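Local structure of actin-related protein 8 (Homo sapiens, 4FO0) at residues I40-A45 and A175-I180; Y56-L61 and N150-I155. The protein binds ATP, hydrolyses it only slowly without polymerising, and is a proposed core subunit of the INO80 chromatin-remodelling complex. One frame throughout, in Å; residues are numbered along the deposited sequence.

Contact 1. Residues I40-A45 and A175-I180; sequences IPHVIA and ADIEVI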
loop_
_atom_site.group_PDB
_atom_site.type_symbol
_atom_site.label_atom_id
_atom_site.label_comp_id
_atom_site.label_asym_id
_atom_site.label_seq_id
_atom_site.Cartn_x
_atom_site.Cartn_y
_atom_site.Cartn_z
ATOM N N ILE A 40 -6.847 9.882 -1.654
ATOM C CA ILE A 40 -6.969 10.531 -0.359
ATOM C C ILE A 40 -6.251 9.729 0.708
ATOM O O ILE A 40 -6.367 8.493 0.741
ATOM C CB ILE A 40 -8.456 10.644 0.053
ATOM C CG1 ILE A 40 -9.194 11.574 -0.901
ATOM C CG2 ILE A 40 -8.594 11.117 1.490
ATOM C CD1 ILE A 40 -9.392 10.975 -2.262
ATOM N N PRO A 41 -5.508 10.420 1.583
ATOM C CA PRO A 41 -4.972 9.768 2.792
ATOM C C PRO A 41 -6.147 9.193 3.546
ATOM O O PRO A 41 -7.067 9.917 3.903
ATOM C CB PRO A 41 -4.352 10.919 3.588
ATOM C CG PRO A 41 -4.060 11.987 2.530
ATOM C CD PRO A 41 -5.133 11.839 1.483
ATOM N N HIS A 42 -6.135 7.893 3.763
ATOM C CA HIS A 42 -7.297 7.227 4.311
ATOM C C HIS A 42 -7.274 7.320 5.834
ATOM O O HIS A 42 -6.988 6.340 6.540
ATOM C CB HIS A 42 -7.276 5.785 3.846
ATOM C CG HIS A 42 -8.562 5.079 4.062
ATOM N ND1 HIS A 42 -8.728 4.129 5.044
ATOM C CD2 HIS A 42 -9.756 5.202 3.443
ATOM C CE1 HIS A 42 -9.971 3.689 5.011
ATOM N NE2 HIS A 42 -10.611 4.319 4.043
ATOM N N VAL A 43 -7.560 8.519 6.329
ATOM C CA VAL A 43 -7.347 8.865 7.730
ATOM C C VAL A 43 -8.351 9.930 8.165
ATOM O O VAL A 43 -8.865 10.691 7.338
ATOM C CB VAL A 43 -5.929 9.420 7.944
ATOM C CG1 VAL A 43 -5.736 10.680 7.104
ATOM C CG2 VAL A 43 -5.651 9.698 9.444
ATOM N N ILE A 44 -8.635 9.977 9.462
ATOM C CA ILE A 44 -9.605 10.925 9.981
ATOM C C ILE A 44 -9.181 11.432 11.357
ATOM O O ILE A 44 -8.703 10.671 12.202
ATOM C CB ILE A 44 -11.035 10.319 10.058
ATOM C CG1 ILE A 44 -12.000 11.322 10.684
ATOM C CG2 ILE A 44 -11.052 9.065 10.892
ATOM C CD1 ILE A 44 -13.443 10.914 10.607
ATOM N N ALA A 45 -9.336 12.730 11.565
ATOM C CA ALA A 45 -9.104 13.320 12.880
ATOM C C ALA A 45 -10.444 13.638 13.528
ATOM O O ALA A 45 -11.309 14.274 12.924
ATOM C CB ALA A 45 -8.257 14.578 12.769
ATOM N N ALA A 175 -17.961 3.788 11.129
ATOM C CA ALA A 175 -18.450 5.152 11.090
ATOM C C ALA A 175 -17.390 6.068 10.493
ATOM O O ALA A 175 -17.706 7.009 9.747
ATOM C CB ALA A 175 -18.836 5.608 12.466
ATOM N N ASP A 176 -16.133 5.771 10.810
ATOM C CA ASP A 176 -15.002 6.513 10.272
ATOM C C ASP A 176 -14.858 6.288 8.770
ATOM O O ASP A 176 -14.613 7.233 8.023
ATOM C CB ASP A 176 -13.710 6.147 11.007
ATOM C CG ASP A 176 -13.693 6.649 12.461
ATOM O OD1 ASP A 176 -14.601 7.431 12.826
ATOM O OD2 ASP A 176 -12.775 6.270 13.238
ATOM N N ILE A 177 -15.019 5.045 8.328
ATOM C CA ILE A 177 -15.008 4.749 6.901
ATOM C C ILE A 177 -16.071 5.563 6.203
ATOM O O ILE A 177 -15.799 6.226 5.207
ATOM C CB ILE A 177 -15.280 3.272 6.606
ATOM C CG1 ILE A 177 -14.184 2.418 7.229
ATOM C CG2 ILE A 177 -15.349 3.021 5.088
ATOM C CD1 ILE A 177 -12.847 2.878 6.842
ATOM N N GLU A 178 -17.284 5.524 6.741
ATOM C CA GLU A 178 -18.390 6.211 6.105
ATOM C C GLU A 178 -18.132 7.705 6.016
ATOM O O GLU A 178 -18.340 8.320 4.975
ATOM C CB GLU A 178 -19.699 5.952 6.830
ATOM C CG GLU A 178 -20.814 6.844 6.318
ATOM C CD GLU A 178 -22.192 6.366 6.720
ATOM O OE1 GLU A 178 -22.283 5.467 7.587
ATOM O OE2 GLU A 178 -23.185 6.889 6.161
ATOM N N VAL A 179 -17.676 8.292 7.109
ATOM C CA VAL A 179 -17.347 9.704 7.081
ATOM C C VAL A 179 -16.249 10.002 6.051
ATOM O O VAL A 179 -16.371 10.937 5.257
ATOM C CB VAL A 179 -16.952 10.219 8.465
ATOM C CG1 VAL A 179 -16.432 11.651 8.382
ATOM C CG2 VAL A 179 -18.144 10.140 9.398
ATOM N N ILE A 180 -15.183 9.208 6.055
ATOM C CA ILE A 180 -14.107 9.423 5.098
ATOM C C ILE A 180 -14.589 9.255 3.647
ATOM O O ILE A 180 -14.326 10.108 2.798
ATOM C CB ILE A 180 -12.908 8.507 5.374
ATOM C CG1 ILE A 180 -12.303 8.807 6.748
ATOM C CG2 ILE A 180 -11.836 8.675 4.301
ATOM C CD1 ILE A 180 -11.215 7.812 7.151
#

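Contact 2. Residues Y56-L61 and N150-I155; sequences YKDSWL and NIHWPI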
loop_
_atom_site.group_PDB
_atom_site.type_symbol
_atom_site.label_atom_id
_atom_site.label_comp_id
_atom_site.label_asym_id
_atom_site.label_seq_id
_atom_site.Cartn_x
_atom_site.Cartn_y
_atom_site.Cartn_z
ATOM N N TYR A 56 -5.156 10.165 21.386
ATOM C CA TYR A 56 -4.928 8.895 20.716
ATOM C C TYR A 56 -4.345 9.122 19.317
ATOM O O TYR A 56 -4.929 9.831 18.491
ATOM C CB TYR A 56 -6.216 8.076 20.629
ATOM C CG TYR A 56 -5.967 6.734 20.006
ATOM C CD1 TYR A 56 -6.058 6.556 18.626
ATOM C CD2 TYR A 56 -5.589 5.650 20.788
ATOM C CE1 TYR A 56 -5.790 5.316 18.045
ATOM C CE2 TYR A 56 -5.332 4.415 20.224
ATOM C CZ TYR A 56 -5.429 4.251 18.853
ATOM O OH TYR A 56 -5.160 3.015 18.302
ATOM N N LYS A 57 -3.177 8.545 19.063
ATOM C CA LYS A 57 -2.623 8.564 17.713
ATOM C C LYS A 57 -2.450 7.128 17.250
ATOM O O LYS A 57 -1.866 6.310 17.962
ATOM C CB LYS A 57 -1.277 9.304 17.645
ATOM C CG LYS A 57 -1.250 10.719 18.228
ATOM C CD LYS A 57 -2.387 11.604 17.714
ATOM C CE LYS A 57 -2.357 12.986 18.384
ATOM N NZ LYS A 57 -1.071 13.712 18.114
ATOM N N ASP A 58 -2.976 6.804 16.074
ATOM C CA ASP A 58 -2.751 5.471 15.531
ATOM C C ASP A 58 -1.282 5.294 15.165
ATOM O O ASP A 58 -0.581 6.247 14.827
ATOM C CB ASP A 58 -3.637 5.204 14.304
ATOM C CG ASP A 58 -4.919 4.447 14.650
ATOM O OD1 ASP A 58 -4.897 3.607 15.580
ATOM O OD2 ASP A 58 -5.949 4.687 13.984
ATOM N N SER A 59 -0.812 4.063 15.225
ATOM C CA SER A 59 0.526 3.774 14.753
ATOM C C SER A 59 0.533 3.854 13.225
ATOM O O SER A 59 -0.449 3.499 12.571
ATOM C CB SER A 59 0.938 2.381 15.219
ATOM O OG SER A 59 0.322 2.072 16.462
ATOM N N TRP A 60 1.634 4.330 12.663
ATOM C CA TRP A 60 1.824 4.300 11.226
ATOM C C TRP A 60 3.124 3.571 10.833
ATOM O O TRP A 60 3.092 2.412 10.401
ATOM C CB TRP A 60 1.820 5.713 10.682
ATOM C CG TRP A 60 1.966 5.771 9.207
ATOM C CD1 TRP A 60 2.012 4.715 8.339
ATOM C CD2 TRP A 60 2.095 6.955 8.415
ATOM N NE1 TRP A 60 2.167 5.174 7.052
ATOM C CE2 TRP A 60 2.223 6.543 7.071
ATOM C CE3 TRP A 60 2.115 8.326 8.711
ATOM C CZ2 TRP A 60 2.366 7.449 6.027
ATOM C CZ3 TRP A 60 2.256 9.224 7.677
ATOM C CH2 TRP A 60 2.380 8.783 6.348
ATOM N N LEU A 61 4.262 4.248 10.985
ATOM C CA LEU A 61 5.549 3.612 10.726
ATOM C C LEU A 61 6.018 2.764 11.909
ATOM O O LEU A 61 6.957 1.989 11.787
ATOM C CB LEU A 61 6.638 4.626 10.361
ATOM C CG LEU A 61 6.477 5.537 9.151
ATOM C CD1 LEU A 61 7.846 6.070 8.773
ATOM C CD2 LEU A 61 5.816 4.837 7.962
ATOM N N ASN A 150 -8.045 13.134 18.137
ATOM C CA ASN A 150 -7.479 11.792 17.980
ATOM C C ASN A 150 -7.354 11.475 16.501
ATOM O O ASN A 150 -8.212 11.865 15.697
ATOM C CB ASN A 150 -8.325 10.736 18.670
ATOM C CG ASN A 150 -8.383 10.923 20.172
ATOM O OD1 ASN A 150 -7.441 11.414 20.791
ATOM N ND2 ASN A 150 -9.495 10.522 20.765
ATOM N N ILE A 151 -6.272 10.793 16.141
ATOM C CA ILE A 151 -6.026 10.428 14.753
ATOM C C ILE A 151 -6.311 8.952 14.537
ATOM O O ILE A 151 -5.785 8.097 15.259
ATOM C CB ILE A 151 -4.581 10.728 14.356
ATOM C CG1 ILE A 151 -4.263 12.196 14.630
ATOM C CG2 ILE A 151 -4.336 10.363 12.893
ATOM C CD1 ILE A 151 -5.094 13.157 13.833
ATOM N N HIS A 152 -7.144 8.663 13.539
ATOM C CA HIS A 152 -7.545 7.288 13.237
ATOM C C HIS A 152 -7.310 6.904 11.783
ATOM O O HIS A 152 -7.754 7.592 10.852
ATOM C CB HIS A 152 -9.016 7.041 13.617
ATOM C CG HIS A 152 -9.303 7.245 15.074
ATOM N ND1 HIS A 152 -9.970 8.352 15.556
ATOM C CD2 HIS A 152 -8.993 6.492 16.155
ATOM C CE1 HIS A 152 -10.059 8.273 16.872
ATOM N NE2 HIS A 152 -9.475 7.154 17.260
ATOM N N TRP A 153 -6.592 5.802 11.606
ATOM C CA TRP A 153 -6.472 5.142 10.323
ATOM C C TRP A 153 -7.345 3.898 10.380
ATOM O O TRP A 153 -6.975 2.920 11.016
ATOM C CB TRP A 153 -5.033 4.713 10.089
ATOM C CG TRP A 153 -4.048 5.826 10.000
ATOM C CD1 TRP A 153 -3.341 6.378 11.030
ATOM C CD2 TRP A 153 -3.623 6.511 8.809
ATOM N NE1 TRP A 153 -2.506 7.370 10.555
ATOM C CE2 TRP A 153 -2.662 7.475 9.199
ATOM C CE3 TRP A 153 -3.965 6.410 7.455
ATOM C CZ2 TRP A 153 -2.037 8.324 8.281
ATOM C CZ3 TRP A 153 -3.341 7.259 6.539
ATOM C CH2 TRP A 153 -2.391 8.202 6.958
ATOM N N PRO A 154 -8.510 3.933 9.725
ATOM C CA PRO A 154 -9.498 2.851 9.775
ATOM C C PRO A 154 -8.954 1.540 9.229
ATOM O O PRO A 154 -9.521 0.482 9.480
ATOM C CB PRO A 154 -10.613 3.359 8.870
ATOM C CG PRO A 154 -10.466 4.836 8.886
ATOM C CD PRO A 154 -8.996 5.088 8.959
ATOM N N ILE A 155 -7.864 1.604 8.478
ATOM C CA ILE A 155 -7.285 0.393 7.939
ATOM C C ILE A 155 -5.793 0.319 8.234
ATOM O O ILE A 155 -5.063 1.297 8.060
ATOM C CB ILE A 155 -7.564 0.284 6.433
ATOM C CG1 ILE A 155 -9.076 0.333 6.201
ATOM C CG2 ILE A 155 -6.944 -0.995 5.852
ATOM C CD1 ILE A 155 -9.460 0.199 4.769
#

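Contact 1. Residues I40-A45 and A175-I180
Ile44 and Ile180 meet where helix 170-187 packs on a face of the actin-fold sheet, here on the interrupted strand 38-47. The terminal CD1 of Ile180 comes in over the strand, 3.8 Å from Ile44 CB and 3.7 Å from the backbone C of Val43. The CG1 branch of Ile44, anti to its backbone N (chi1 177°) and extended beyond, carries CD1 across to Val179 CG1 at 3.8 Å. Its other branch, the CG2 methyl, rests 3.9 Å from CG of Asp176, against the carboxylate. OD1 of that carboxylate forms a salt bridge with Arg46, the next residue along the strand after Ala45. The strand is interrupted at an inverse gamma turn centred on His42, whose ring lies beside the helix. There Ile177 CD1 sits at the ring edge, near its plane, while CG2 of Ile180 is 4.1 Å from His42 CD2. Cutting Ile180 back to an alanine would probably open a gap between the helix and the strand and leave Ile44 and the His42 ring without their shared neighbour. Further out, Pro154 touches His42, Ile177 and Ile180, and Tyr134 touches Ile44 and Val179. NE2 of His42 is hydrogen-bonded to the Trp181 indole, which ties the ring to the helix while CE1 of His42 rests 3.5 Å from Ile177 CD1.

Contact 2. Residues Y56-L61 and N150-I155
OD2 of Asp58 accepts the backbone N-H of Trp153 at 2.7 Å through its anti lone pair, just where strand 149-152 of the actin-fold sheet gives way to loop. The same carboxylate receives the Tyr56 hydroxyl on OD1, a bond whose exact place is less sure. Upstream, a single beta bridge joins Lys57 to Ile151, so the loop 56-61 runs beside the strand without becoming a full partner. The bridge's two bonds differ: Ile151 N lies almost in line with the Tyr56 C=O, 2.9 Å from Tyr56 O, whereas Asp58 N reaches Ile151 O at 3.2 Å, tilted 33° from the carbonyl plane. The Lys57 chain bends at chi2 (-50°), bringing CD to 3.7 Å from Ile151 CG1. The rings of Tyr56 and His152 are within 18° of parallel but so displaced that little of one lies over the other; His163 also meets the tyrosine ring. Asp58 CB touches the Trp153 indole at its edge, in plane, 3.5 Å from CD1. Towards the nucleotide, Trp60 hydrogen-bonds through NE1 to Asp255, an ATP-binding residue. One face of its indole takes CZ2 of Trp153 near the rim, 4.2 Å from Trp60 CE3, and the opposite face takes Leu61 CD2.

Strands 38-47 and 149-152 are neighbours in one sheet, and the two contacts, with centres 11 Å apart, use it differently. Contact 1 lies in the core, where a helix covers the sheet mainly through aliphatic branches, with one histidine ring, and no hydrogen bond crosses. Contact 2 is partly buried: a loop is laid along strand 149-152 by backbone bonds and a carboxylate, with aromatic pairs at both ends, the tryptophans nearer the nucleotide. They join where Ile44 O lies 2.9 Å from His152 N, probably hydrogen-bonded, and where Val43 CG2 packs against His152 O. Both approach the nucleotide, the side chains of His42 and Trp60 each lying about 7 Å from the bound ATP.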